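Long-range contacts in 4-hydroxy-3-methylbut-2-enyl diphosphate reductase, apicoplast (Plasmodium falciparum, PDB 4N7B), which catalyses the last step of the DOXP/MEP pathway, reducing HMBPP with electrons from ferredoxin to a mixture of isopentenyl and dimethylallyl diphosphate at an iron-sulfur cluster: residues 224-229 with 509-514; 253-258 with 293-298; 287-292 with 311-316. All coordinates share one frame; numbering follows the deposited sequence. Where two conformers were deposited one is given.

Contact 1: 224-229 with 509-514; sequences LINPRG and NFDGAH
L224 and N226 exchange three backbone hydrogen bonds with the 509-514 segment, in the spacing of parallel strands. F510 N donates to L224 O (2.8 Å), N226 N to F510 O (2.9 Å) and G512 N to N226 O. The last of these carries the pairing one residue beyond D511, where the strand ends. Residue pairs L224-N509, I225-F510 and N226-D511 stand level, and the two strand axes approach to 4.7 Å at an angle of 25°.

The side chains fall on two faces. On one, I225 turns CG2 to the edge of the F510 ring, near the ring plane, while its CG1 lies 4.4 Å from F510 CB; helix 414-427 covers this face through I426, and K425 also touches F510. On the other face N226 holds CG anti to the backbone N (chi1 -165°), which lays its amide beside the D511 carboxylate, the two planes 80° apart. N226 ND2 stops 3.6 Å from D511 OD2, so the evidence supports proximity and not a hydrogen bond. A water bridges the strands there, donating to L224 O at 2.6 Å and to N509 OD1 at 2.9 Å, so that L224 O serves two donors.

Further out, a cis peptide before P227 turns the chain off the sheet, with P227 CD near A513 O. R228 folds back: its NH1 donates to I225 O at 2.8 Å, L224 CD1 lies over the centre of its guanidinium, and NH2 forms a salt bridge with E488. The pairing adds 506-511 as an outermost strand beside 221-226 in a five-stranded parallel sheet, the core of an alpha/beta domain of the IspH fold.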
ATOM      1  N   LEU A 224      15.228  12.675   9.689  1.00 25.63           N
ATOM      2  CA  LEU A 224      15.068  11.478   8.896  1.00 19.67           C
ATOM      3  C   LEU A 224      14.303  10.472   9.736  1.00 26.71           C
ATOM      4  O   LEU A 224      14.750  10.035  10.807  1.00 27.54           O
ATOM      5  CB  LEU A 224      16.426  10.908   8.482  1.00 21.72           C
ATOM      6  CG  LEU A 224      16.377   9.596   7.695  1.00 26.77           C
ATOM      7  CD1 LEU A 224      15.640   9.793   6.361  1.00 25.62           C
ATOM      8  CD2 LEU A 224      17.806   9.087   7.461  1.00 25.75           C
ATOM      9  N   ILE A 225      13.131  10.114   9.247  1.00 21.42           N
ATOM     10  CA  ILE A 225      12.168   9.386  10.052  1.00 18.47           C
ATOM     11  C   ILE A 225      12.232   7.888   9.816  1.00 19.36           C
ATOM     12  O   ILE A 225      12.411   7.421   8.689  1.00 23.47           O
ATOM     13  CB  ILE A 225      10.752   9.867   9.747  1.00 22.35           C
ATOM     14  CG1 ILE A 225      10.623  11.336  10.142  1.00 25.73           C
ATOM     15  CG2 ILE A 225       9.749   9.053  10.512  1.00 21.15           C
ATOM     16  CD1 ILE A 225       9.396  12.036   9.605  1.00 25.95           C
ATOM     17  N   ASN A 226      12.033   7.152  10.898  1.00 17.74           N
ATOM     18  CA  ASN A 226      11.944   5.718  10.856  1.00 18.88           C
ATOM     19  C   ASN A 226      10.789   5.383  11.785  1.00 20.72           C
ATOM     20  O   ASN A 226      10.660   5.973  12.853  1.00 24.00           O
ATOM     21  CB  ASN A 226      13.280   5.123  11.377  1.00 22.75           C
ATOM     22  CG  ASN A 226      13.438   3.671  11.053  1.00 44.14           C
ATOM     23  OD1 ASN A 226      13.418   3.278   9.878  1.00 44.46           O
ATOM     24  ND2 ASN A 226      13.630   2.847  12.094  1.00 51.33           N
ATOM     25  N   PRO A 227       9.933   4.443  11.401  1.00 24.69           N
ATOM     26  CA  PRO A 227       9.950   3.693  10.147  1.00 20.60           C
ATOM     27  C   PRO A 227       9.471   4.472   8.931  1.00 24.73           C
ATOM     28  O   PRO A 227       8.693   5.431   9.038  1.00 24.02           O
ATOM     29  CB  PRO A 227       8.990   2.533  10.427  1.00 24.12           C
ATOM     30  CG  PRO A 227       8.060   3.066  11.432  1.00 24.83           C
ATOM     31  CD  PRO A 227       8.881   3.970  12.311  1.00 24.26           C
ATOM     32  N   ARG A 228       9.947   4.016   7.772  1.00 22.11           N
ATOM     33  CA  ARG A 228       9.620   4.599   6.490  1.00 17.33           C
ATOM     34  C   ARG A 228       9.908   3.552   5.450  1.00 26.03           C
ATOM     35  O   ARG A 228      10.496   2.513   5.762  1.00 24.48           O
ATOM     36  CB  ARG A 228      10.520   5.800   6.194  1.00 20.74           C
ATOM     37  CG  ARG A 228      12.029   5.419   6.108  1.00 20.03           C
ATOM     38  CD  ARG A 228      12.878   6.625   5.679  1.00 26.73           C
ATOM     39  NE  ARG A 228      14.271   6.270   5.454  1.00 19.97           N
ATOM     40  CZ  ARG A 228      15.183   6.176   6.422  1.00 24.51           C
ATOM     41  NH1 ARG A 228      14.854   6.435   7.676  1.00 19.12           N
ATOM     42  NH2 ARG A 228      16.432   5.825   6.146  1.00 21.10           N
ATOM     43  N   GLY A 229       9.562   3.840   4.197  1.00 23.12           N
ATOM     44  CA  GLY A 229      10.051   3.010   3.102  1.00 22.75           C
ATOM     45  C   GLY A 229       9.459   1.610   3.088  1.00 22.85           C
ATOM     46  O   GLY A 229       8.414   1.353   3.709  1.00 28.96           O
ATOM     47  N   ASN A 509      18.072  11.767  13.394  1.00 24.72           N
ATOM     48  CA  ASN A 509      17.136  10.666  13.232  1.00 26.28           C
ATOM     49  C   ASN A 509      15.938  10.892  14.118  1.00 27.38           C
ATOM     50  O   ASN A 509      16.072  11.319  15.259  1.00 31.26           O
ATOM     51  CB  ASN A 509      17.773   9.336  13.613  1.00 22.79           C
ATOM     52  CG  ASN A 509      18.861   8.925  12.647  1.00 30.57           C
ATOM     53  OD1 ASN A 509      18.593   8.366  11.581  1.00 32.57           O
ATOM     54  ND2 ASN A 509      20.094   9.218  13.004  1.00 25.06           N
ATOM     55  N   PHE A 510      14.764  10.589  13.599  1.00 22.05           N
ATOM     56  CA  PHE A 510      13.592  10.526  14.440  1.00 24.98           C
ATOM     57  C   PHE A 510      12.967   9.135  14.378  1.00 25.41           C
ATOM     58  O   PHE A 510      12.564   8.667  13.308  1.00 29.02           O
ATOM     59  CB  PHE A 510      12.535  11.562  14.060  1.00 23.81           C
ATOM     60  CG  PHE A 510      11.343  11.483  14.953  1.00 26.12           C
ATOM     61  CD1 PHE A 510      11.390  12.038  16.230  1.00 27.75           C
ATOM     62  CD2 PHE A 510      10.232  10.749  14.580  1.00 19.14           C
ATOM     63  CE1 PHE A 510      10.317  11.922  17.084  1.00 26.46           C
ATOM     64  CE2 PHE A 510       9.160  10.615  15.432  1.00 24.49           C
ATOM     65  CZ  PHE A 510       9.194  11.205  16.686  1.00 26.58           C
ATOM     66  N   ASP A 511      12.856   8.490  15.533  1.00 35.75           N
ATOM     67  CA  ASP A 511      12.296   7.146  15.619  1.00 38.02           C
ATOM     68  C   ASP A 511      10.908   7.121  16.223  1.00 37.89           C
ATOM     69  O   ASP A 511      10.728   7.513  17.366  1.00 37.84           O
ATOM     70  CB  ASP A 511      13.181   6.280  16.504  1.00 43.02           C
ATOM     71  CG  ASP A 511      14.353   5.699  15.759  1.00 55.71           C
ATOM     72  OD1 ASP A 511      15.432   6.343  15.734  1.00 53.80           O
ATOM     73  OD2 ASP A 511      14.189   4.589  15.202  1.00 64.54           O
ATOM     74  N   GLY A 512       9.934   6.643  15.456  1.00 38.47           N
ATOM     75  CA  GLY A 512       8.668   6.220  16.023  1.00 33.20           C
ATOM     76  C   GLY A 512       8.938   4.898  16.733  1.00 50.47           C
ATOM     77  O   GLY A 512      10.111   4.526  16.958  1.00 45.66           O
ATOM     78  N   ALA A 513       7.877   4.174  17.086  1.00 51.50           N
ATOM     79  CA  ALA A 513       8.041   2.910  17.802  1.00 52.13           C
ATOM     80  C   ALA A 513       8.773   1.961  16.885  1.00 46.04           C
ATOM     81  O   ALA A 513       8.677   2.078  15.660  1.00 33.29           O
ATOM     82  CB  ALA A 513       6.697   2.321  18.199  1.00 50.21           C
ATOM     83  N   HIS A 514       9.522   1.036  17.469  1.00 51.79           N
ATOM     84  CA  HIS A 514      10.188   0.029  16.667  1.00 51.08           C
ATOM     85  C   HIS A 514       9.127  -0.729  15.876  1.00 42.84           C
ATOM     86  O   HIS A 514       8.150  -1.210  16.429  1.00 53.18           O
ATOM     87  CB  HIS A 514      10.986  -0.950  17.531  1.00 54.09           C
ATOM     88  CG  HIS A 514      11.702  -1.990  16.728  1.00 60.05           C
ATOM     89  ND1 HIS A 514      11.342  -3.320  16.737  1.00 60.73           N
ATOM     90  CD2 HIS A 514      12.735  -1.885  15.859  1.00 64.90           C
ATOM     91  CE1 HIS A 514      12.135  -3.995  15.923  1.00 62.91           C
ATOM     92  NE2 HIS A 514      12.990  -3.146  15.376  1.00 64.15           N
TER
HETATM   93  O   HOH W   1      15.825   7.649  11.005  1.00 27.57           O

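Contact 2: 253-258 with 293-298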
ATOM      1  N   TYR A 253       5.087 -12.385 -16.690  1.00 57.74           N
ATOM      2  CA  TYR A 253       3.893 -11.558 -16.718  1.00 59.61           C
ATOM      3  C   TYR A 253       3.378 -11.272 -15.322  1.00 59.54           C
ATOM      4  O   TYR A 253       3.278 -12.169 -14.490  1.00 54.83           O
ATOM      5  CB  TYR A 253       2.816 -12.219 -17.573  1.00 63.43           C
ATOM      6  CG  TYR A 253       3.168 -12.172 -19.036  1.00 67.82           C
ATOM      7  CD1 TYR A 253       2.905 -11.037 -19.792  1.00 69.31           C
ATOM      8  CD2 TYR A 253       3.804 -13.239 -19.655  1.00 68.46           C
ATOM      9  CE1 TYR A 253       3.238 -10.977 -21.130  1.00 72.03           C
ATOM     10  CE2 TYR A 253       4.144 -13.186 -20.998  1.00 72.38           C
ATOM     11  CZ  TYR A 253       3.856 -12.052 -21.728  1.00 72.74           C
ATOM     12  OH  TYR A 253       4.191 -11.983 -23.062  1.00 76.62           O
ATOM     13  N   VAL A 254       3.070 -10.005 -15.070  1.00 53.96           N
ATOM     14  CA  VAL A 254       2.554  -9.591 -13.777  1.00 50.55           C
ATOM     15  C   VAL A 254       1.238  -8.867 -13.977  1.00 50.19           C
ATOM     16  O   VAL A 254       1.139  -7.968 -14.805  1.00 53.84           O
ATOM     17  CB  VAL A 254       3.519  -8.634 -13.072  1.00 50.93           C
ATOM     18  CG1 VAL A 254       2.940  -8.186 -11.742  1.00 47.03           C
ATOM     19  CG2 VAL A 254       4.879  -9.289 -12.885  1.00 50.41           C
ATOM     20  N   LYS A 255       0.228  -9.268 -13.217  1.00 47.60           N
ATOM     21  CA  LYS A 255      -1.080  -8.651 -13.305  1.00 41.85           C
ATOM     22  C   LYS A 255      -1.115  -7.399 -12.423  1.00 40.81           C
ATOM     23  O   LYS A 255      -0.976  -7.487 -11.210  1.00 45.49           O
ATOM     24  CB  LYS A 255      -2.152  -9.656 -12.893  1.00 48.63           C
ATOM     25  CG  LYS A 255      -3.519  -9.059 -12.675  1.00 45.17           C
ATOM     26  CD  LYS A 255      -4.083  -8.394 -13.916  1.00 47.74           C
ATOM     27  CE  LYS A 255      -5.489  -7.859 -13.624  1.00 55.14           C
ATOM     28  NZ  LYS A 255      -6.175  -7.263 -14.812  1.00 58.53           N
ATOM     29  N   HIS A 256      -1.332  -6.262 -13.084  0.53 44.39           N
ATOM     30  CA  HIS A 256      -1.165  -4.910 -12.537  0.53 45.52           C
ATOM     31  C   HIS A 256       0.256  -4.653 -12.060  0.53 42.78           C
ATOM     32  O   HIS A 256       1.045  -5.583 -11.883  0.53 45.70           O
ATOM     33  CB  HIS A 256      -2.164  -4.581 -11.419  0.53 48.33           C
ATOM     34  CG  HIS A 256      -2.270  -3.111 -11.142  0.53 58.29           C
ATOM     35  ND1 HIS A 256      -2.985  -2.255 -11.956  0.53 59.27           N
ATOM     36  CD2 HIS A 256      -1.724  -2.335 -10.176  0.53 55.98           C
ATOM     37  CE1 HIS A 256      -2.889  -1.024 -11.491  0.53 51.17           C
ATOM     38  NE2 HIS A 256      -2.129  -1.045 -10.413  0.53 48.53           N
ATOM     39  N   LYS A 257       0.578  -3.379 -11.862  1.00 45.44           N
ATOM     40  CA  LYS A 257       1.896  -2.997 -11.386  1.00 46.21           C
ATOM     41  C   LYS A 257       2.135  -3.679 -10.041  1.00 44.02           C
ATOM     42  O   LYS A 257       1.270  -3.696  -9.175  1.00 37.52           O
ATOM     43  CB  LYS A 257       2.011  -1.481 -11.298  1.00 43.61           C
ATOM     44  CG  LYS A 257       1.957  -0.832 -12.677  1.00 52.16           C
ATOM     45  CD  LYS A 257       2.144   0.669 -12.603  1.00 63.26           C
ATOM     46  CE  LYS A 257       2.386   1.278 -13.988  1.00 68.79           C
ATOM     47  NZ  LYS A 257       3.729   0.929 -14.556  1.00 74.65           N
ATOM     48  N   ILE A 258       3.300  -4.285  -9.896  1.00 37.58           N
ATOM     49  CA  ILE A 258       3.572  -5.156  -8.758  1.00 41.35           C
ATOM     50  C   ILE A 258       3.500  -4.403  -7.427  1.00 36.26           C
ATOM     51  O   ILE A 258       3.031  -4.942  -6.429  1.00 34.09           O
ATOM     52  CB  ILE A 258       4.933  -5.846  -8.948  1.00 40.64           C
ATOM     53  CG1 ILE A 258       4.860  -7.299  -8.474  1.00 41.79           C
ATOM     54  CG2 ILE A 258       6.041  -5.041  -8.315  1.00 44.65           C
ATOM     55  CD1 ILE A 258       5.021  -7.464  -7.060  1.00 40.54           C
ATOM     56  N   HIS A 293      -1.370  -5.893  -4.191  1.00 36.60           N
ATOM     57  CA  HIS A 293      -2.668  -5.292  -3.891  1.00 34.54           C
ATOM     58  C   HIS A 293      -3.797  -6.304  -3.964  1.00 35.47           C
ATOM     59  O   HIS A 293      -4.941  -6.003  -3.627  1.00 32.87           O
ATOM     60  CB  HIS A 293      -2.954  -4.178  -4.900  1.00 39.96           C
ATOM     61  CG  HIS A 293      -1.815  -3.227  -5.081  1.00 40.25           C
ATOM     62  ND1 HIS A 293      -1.073  -3.168  -6.241  1.00 41.04           N
ATOM     63  CD2 HIS A 293      -1.270  -2.321  -4.234  1.00 38.46           C
ATOM     64  CE1 HIS A 293      -0.129  -2.253  -6.107  1.00 47.23           C
ATOM     65  NE2 HIS A 293      -0.224  -1.727  -4.898  1.00 42.50           N
ATOM     66  N   GLY A 294      -3.496  -7.491  -4.463  1.00 33.62           N
ATOM     67  CA  GLY A 294      -4.512  -8.508  -4.574  1.00 38.99           C
ATOM     68  C   GLY A 294      -5.287  -8.434  -5.877  1.00 42.41           C
ATOM     69  O   GLY A 294      -5.117  -7.520  -6.694  1.00 42.47           O
ATOM     70  N   ILE A 295      -6.174  -9.402  -6.053  1.00 38.30           N
ATOM     71  CA  ILE A 295      -6.831  -9.598  -7.326  1.00 42.75           C
ATOM     72  C   ILE A 295      -8.258 -10.090  -7.116  1.00 44.31           C
ATOM     73  O   ILE A 295      -8.577 -10.661  -6.071  1.00 41.13           O
ATOM     74  CB  ILE A 295      -6.038 -10.615  -8.197  1.00 51.89           C
ATOM     75  CG1 ILE A 295      -6.542 -10.584  -9.641  1.00 58.38           C
ATOM     76  CG2 ILE A 295      -6.122 -12.042  -7.617  1.00 48.65           C
ATOM     77  CD1 ILE A 295      -6.191  -9.306 -10.373  1.00 59.17           C
ATOM     78  N   SER A 296      -9.117  -9.847  -8.102  1.00 45.27           N
ATOM     79  CA  SER A 296     -10.478 -10.363  -8.068  1.00 46.11           C
ATOM     80  C   SER A 296     -10.459 -11.878  -8.327  1.00 48.08           C
ATOM     81  O   SER A 296      -9.688 -12.359  -9.159  1.00 50.08           O
ATOM     82  CB  SER A 296     -11.347  -9.653  -9.117  1.00 50.53           C
ATOM     83  OG  SER A 296     -11.391  -8.253  -8.891  1.00 47.88           O
ATOM     84  N   PRO A 297     -11.292 -12.638  -7.598  1.00 48.77           N
ATOM     85  CA  PRO A 297     -11.371 -14.102  -7.731  1.00 52.66           C
ATOM     86  C   PRO A 297     -11.644 -14.531  -9.168  1.00 53.44           C
ATOM     87  O   PRO A 297     -11.164 -15.567  -9.623  1.00 54.83           O
ATOM     88  CB  PRO A 297     -12.568 -14.480  -6.855  1.00 48.64           C
ATOM     89  CG  PRO A 297     -12.759 -13.330  -5.917  1.00 52.90           C
ATOM     90  CD  PRO A 297     -12.226 -12.108  -6.590  1.00 49.47           C
ATOM     91  N   GLN A 298     -12.427 -13.721  -9.868  1.00 57.13           N
ATOM     92  CA  GLN A 298     -12.830 -14.005 -11.243  1.00 60.18           C
ATOM     93  C   GLN A 298     -11.609 -14.101 -12.154  1.00 61.99           C
ATOM     94  O   GLN A 298     -11.545 -14.947 -13.042  1.00 63.05           O
ATOM     95  CB  GLN A 298     -13.764 -12.903 -11.741  1.00 55.21           C
ATOM     96  CG  GLN A 298     -15.104 -12.832 -11.004  1.00 59.23           C
ATOM     97  CD  GLN A 298     -15.039 -12.071  -9.684  1.00 59.81           C
ATOM     98  OE1 GLN A 298     -13.975 -11.638  -9.255  1.00 61.27           O
ATOM     99  NE2 GLN A 298     -16.185 -11.909  -9.034  1.00 60.05           N
TER
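Two loops that follow neighbouring strands of a four-stranded parallel sheet meet here, and one of them carries H293, a residue of the substrate and product diphosphate site by similarity. Segment 253-258 leaves strand 252-255, and segment 293-298 leads from strand 287-290 into helix 297-305. No hydrogen bond joins the two segments, and the buried surface is modest, 173 Å².

The apolar part is K255 against I295. I295 CD1 rests 3.5 Å from K255 CG and 3.6 Å from K255 CE, the two side chains crossing at about a right angle. A bend at chi2 (61°) in the otherwise extended lysine brings both methylenes round the same methyl, while NZ continues to a salt bridge with E277.

The histidine part is oblique and, because H256 was deposited in two conformers, holds for the one given. H256 CD2 lies 4.1 Å from H293 ND1, with ring centroids 5.9 Å apart and planes at 79°. H293 CE1 approaches K257 O at 3.7 Å, the oxygen lying at the ring edge.

H260 links the two rings: H293 stacks on it, and H256 NE2 hydrogen-bonds to its NE2. In this conformer E277 accepts from H256 ND1, which would make H256 a possible second-shell residue orienting H260, itself a residue of the substrate and product site by similarity. A bound sulfate about 3 Å from the H293 side chain, nearest atoms, probably comes from the crystallisation liquor but is consistent with an anion pocket. Such strand-end loops are consistent with the IspH active site, where histidines line the diphosphate pocket.

Contact 3: 287-292 with 311-316. With F3S (Fe3-s4 cluster), chain B.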
ATOM      1  N   ILE A 287       3.731 -18.217 -16.727  1.00 78.52           N
ATOM      2  CA  ILE A 287       3.698 -17.669 -15.375  1.00 67.70           C
ATOM      3  C   ILE A 287       2.898 -16.379 -15.336  1.00 64.60           C
ATOM      4  O   ILE A 287       3.079 -15.507 -16.183  1.00 66.11           O
ATOM      5  CB  ILE A 287       5.119 -17.320 -14.888  1.00 64.44           C
ATOM      6  CG1 ILE A 287       6.024 -18.555 -14.914  1.00 70.44           C
ATOM      7  CG2 ILE A 287       5.074 -16.737 -13.492  1.00 63.47           C
ATOM      8  CD1 ILE A 287       6.037 -19.326 -13.605  1.00 72.65           C
ATOM      9  N   LEU A 288       2.018 -16.258 -14.349  1.00 57.74           N
ATOM     10  CA  LEU A 288       1.404 -14.978 -14.052  1.00 54.09           C
ATOM     11  C   LEU A 288       1.496 -14.691 -12.571  1.00 53.84           C
ATOM     12  O   LEU A 288       1.123 -15.528 -11.751  1.00 54.18           O
ATOM     13  CB  LEU A 288      -0.059 -14.942 -14.464  1.00 58.83           C
ATOM     14  CG  LEU A 288      -0.743 -13.603 -14.150  1.00 54.32           C
ATOM     15  CD1 LEU A 288      -0.125 -12.465 -14.960  1.00 53.49           C
ATOM     16  CD2 LEU A 288      -2.225 -13.702 -14.427  1.00 52.04           C
ATOM     17  N   ILE A 289       1.981 -13.498 -12.242  1.00 45.07           N
ATOM     18  CA  ILE A 289       2.106 -13.065 -10.856  1.00 44.66           C
ATOM     19  C   ILE A 289       1.036 -12.045 -10.478  1.00 44.64           C
ATOM     20  O   ILE A 289       0.828 -11.058 -11.191  1.00 41.81           O
ATOM     21  CB  ILE A 289       3.480 -12.440 -10.611  1.00 41.78           C
ATOM     22  CG1 ILE A 289       4.571 -13.459 -10.960  1.00 46.07           C
ATOM     23  CG2 ILE A 289       3.600 -11.990  -9.176  1.00 37.34           C
ATOM     24  CD1 ILE A 289       5.984 -12.936 -10.829  1.00 43.04           C
ATOM     25  N   TYR A 290       0.363 -12.275  -9.354  1.00 46.22           N
ATOM     26  CA  TYR A 290      -0.612 -11.314  -8.847  1.00 43.81           C
ATOM     27  C   TYR A 290       0.093 -10.319  -7.935  1.00 44.53           C
ATOM     28  O   TYR A 290       0.887 -10.705  -7.075  1.00 41.17           O
ATOM     29  CB  TYR A 290      -1.739 -12.024  -8.090  1.00 41.77           C
ATOM     30  CG  TYR A 290      -2.505 -13.022  -8.927  1.00 49.01           C
ATOM     31  CD1 TYR A 290      -3.047 -12.664 -10.155  1.00 49.39           C
ATOM     32  CD2 TYR A 290      -2.672 -14.330  -8.501  1.00 50.22           C
ATOM     33  CE1 TYR A 290      -3.744 -13.580 -10.925  1.00 48.54           C
ATOM     34  CE2 TYR A 290      -3.368 -15.254  -9.268  1.00 52.47           C
ATOM     35  CZ  TYR A 290      -3.898 -14.876 -10.477  1.00 50.64           C
ATOM     36  OH  TYR A 290      -4.594 -15.802 -11.237  1.00 51.87           O
ATOM     37  N   SER A 291      -0.205  -9.038  -8.110  1.00 39.11           N
ATOM     38  CA  SER A 291       0.497  -7.999  -7.374  1.00 35.71           C
ATOM     39  C   SER A 291       0.141  -7.993  -5.890  1.00 34.97           C
ATOM     40  O   SER A 291      -0.786  -8.672  -5.451  1.00 35.70           O
ATOM     41  CB  SER A 291       0.168  -6.627  -7.961  1.00 43.95           C
ATOM     42  OG  SER A 291      -1.123  -6.214  -7.551  1.00 39.74           O
ATOM     43  N   ALA A 292       0.877  -7.188  -5.128  1.00 35.39           N
ATOM     44  CA  ALA A 292       0.688  -7.072  -3.690  1.00 30.64           C
ATOM     45  C   ALA A 292      -0.704  -6.621  -3.299  1.00 34.75           C
ATOM     46  O   ALA A 292      -1.165  -6.926  -2.200  1.00 31.82           O
ATOM     47  CB  ALA A 292       1.703  -6.113  -3.133  1.00 30.45           C
ATOM     48  N   ILE A 311       1.168 -17.358  -9.537  1.00 45.82           N
ATOM     49  CA  ILE A 311       2.058 -17.068  -8.426  1.00 44.90           C
ATOM     50  C   ILE A 311       1.578 -15.813  -7.707  1.00 45.60           C
ATOM     51  O   ILE A 311       1.718 -14.698  -8.212  1.00 48.81           O
ATOM     52  CB  ILE A 311       3.501 -16.908  -8.897  1.00 41.66           C
ATOM     53  CG1 ILE A 311       4.002 -18.259  -9.413  1.00 54.77           C
ATOM     54  CG2 ILE A 311       4.373 -16.397  -7.751  1.00 37.45           C
ATOM     55  CD1 ILE A 311       5.482 -18.327  -9.608  1.00 57.90           C
ATOM     56  N   ASP A 312       1.012 -16.013  -6.522  1.00 47.64           N
ATOM     57  CA  ASP A 312       0.227 -14.982  -5.864  1.00 45.32           C
ATOM     58  C   ASP A 312       1.037 -14.198  -4.838  1.00 40.71           C
ATOM     59  O   ASP A 312       1.293 -14.688  -3.742  1.00 42.39           O
ATOM     60  CB  ASP A 312      -0.977 -15.621  -5.181  1.00 41.86           C
ATOM     61  CG  ASP A 312      -1.949 -14.597  -4.639  1.00 44.20           C
ATOM     62  OD1 ASP A 312      -1.678 -13.378  -4.744  1.00 45.76           O
ATOM     63  OD2 ASP A 312      -2.985 -15.011  -4.088  1.00 44.30           O
ATOM     64  N   ALA A 313       1.401 -12.963  -5.187  1.00 32.90           N
ATOM     65  CA  ALA A 313       2.195 -12.108  -4.298  1.00 34.16           C
ATOM     66  C   ALA A 313       1.311 -11.124  -3.563  1.00 32.88           C
ATOM     67  O   ALA A 313       1.799 -10.115  -3.037  1.00 32.32           O
ATOM     68  CB  ALA A 313       3.280 -11.351  -5.086  1.00 33.50           C
ATOM     69  N   THR A 314       0.010 -11.403  -3.531  1.00 36.78           N
ATOM     70  CA  THR A 314      -0.907 -10.603  -2.723  1.00 35.56           C
ATOM     71  C   THR A 314      -0.288 -10.502  -1.346  1.00 29.09           C
ATOM     72  O   THR A 314       0.155 -11.504  -0.786  1.00 29.83           O
ATOM     73  CB  THR A 314      -2.288 -11.271  -2.560  1.00 33.64           C
ATOM     74  OG1 THR A 314      -2.984 -11.277  -3.806  1.00 35.33           O
ATOM     75  CG2 THR A 314      -3.129 -10.541  -1.525  1.00 35.46           C
ATOM     76  N   CYS A 315      -0.238  -9.298  -0.799  1.00 29.43           N
ATOM     77  CA  CYS A 315       0.180  -9.120   0.581  1.00 31.96           C
ATOM     78  C   CYS A 315      -0.724  -9.887   1.554  1.00 30.55           C
ATOM     79  O   CYS A 315      -1.946  -9.792   1.471  1.00 34.96           O
ATOM     80  CB  CYS A 315       0.168  -7.638   0.954  1.00 29.25           C
ATOM     81  SG  CYS A 315       0.706  -7.426   2.669  1.00 29.17           S
ATOM     82  N   PRO A 316      -0.126 -10.642   2.489  1.00 35.91           N
ATOM     83  CA  PRO A 316      -0.918 -11.388   3.478  1.00 30.67           C
ATOM     84  C   PRO A 316      -1.961 -10.543   4.204  1.00 32.08           C
ATOM     85  O   PRO A 316      -2.983 -11.095   4.632  1.00 31.97           O
ATOM     86  CB  PRO A 316       0.137 -11.894   4.458  1.00 28.31           C
ATOM     87  CG  PRO A 316       1.406 -12.043   3.600  1.00 27.42           C
ATOM     88  CD  PRO A 316       1.318 -10.913   2.600  1.00 28.06           C
TER
HETATM   89 FE1  F3S B 401       2.582  -3.105   2.601  1.00 26.99          FE
HETATM   90 FE3  F3S B 401       0.842  -5.147   2.832  1.00 26.63          FE
HETATM   91 FE4  F3S B 401       0.474  -2.825   4.133  1.00 26.91          FE
HETATM   92  S1  F3S B 401       1.723  -4.319   0.992  1.00 24.12           S
HETATM   93  S2  F3S B 401       1.388  -1.243   2.861  1.00 27.48           S
HETATM   94  S3  F3S B 401       2.095  -4.301   4.414  1.00 22.68           S
HETATM   95  S4  F3S B 401      -1.068  -4.078   3.192  1.00 30.32           S
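I289 and Y290 pair in parallel with I311 and D312, and the contact is tightest where side chains meet backbone oxygens: I289 CG2 lies 3.4 Å from I311 O, and A313 CB 3.2 Å from Y290 O. The methyl contacts of I289 with I311 and A313, such as I289 CG1 to I311 CB at 4.2 Å, are ordinary packing, closed by helix 232-247 through C244. Backbone bonds I311 N to L288 O, Y290 N to I311 O and A313 N to Y290 O hold the strands together.

On the opposite face helix 297-305 covers Y290, and only D312 is less enclosed, being partly exposed. Y290 presents its ring edge to D312 CB, and the ring and carboxylate planes stand 90° apart. D312 reaches forward because its CG lies anti to the backbone N (chi1 -172°), bringing OD1 to two T314 donors: OG1 at 2.6 Å, on the syn lone pair, and the backbone N at 2.9 Å, from above the carboxylate plane, an Asx turn. D312 OD2 forms a salt bridge with R300, and Y290 OH bonds to E310.

C315 is the N-cap of helix 316-329: its SG caps a backbone N just past the segment and binds FE3 of the cluster at 2.3 Å. The cap and helix start would probably stabilise thiolate charge. Separately, the loop bond C315 N to A292 O (2.9 Å) helps hold the backbone of this iron-binding cysteine.

Overall arrangement
Contacts 2 and 3 belong to one parallel sheet and have centres 6 Å apart. Strand 252-255 joins strand 287-290 through two probable hydrogen bonds, K255 N to I289 O (2.8 Å) and Y253 O to I289 N (2.9 Å), and the loops touch at G294 CA and T314 OG1. Contact 1 lies in a separate sheet across the chain's centre, its centre 30 Å from that of contact 2 and 28 Å from that of contact 3. They stand at different distances from the cluster: C315 of contact 3 binds it, the H293 side chain of contact 2 is about 6 Å from its nearest atom, and that of P227 in contact 1 about 11 Å.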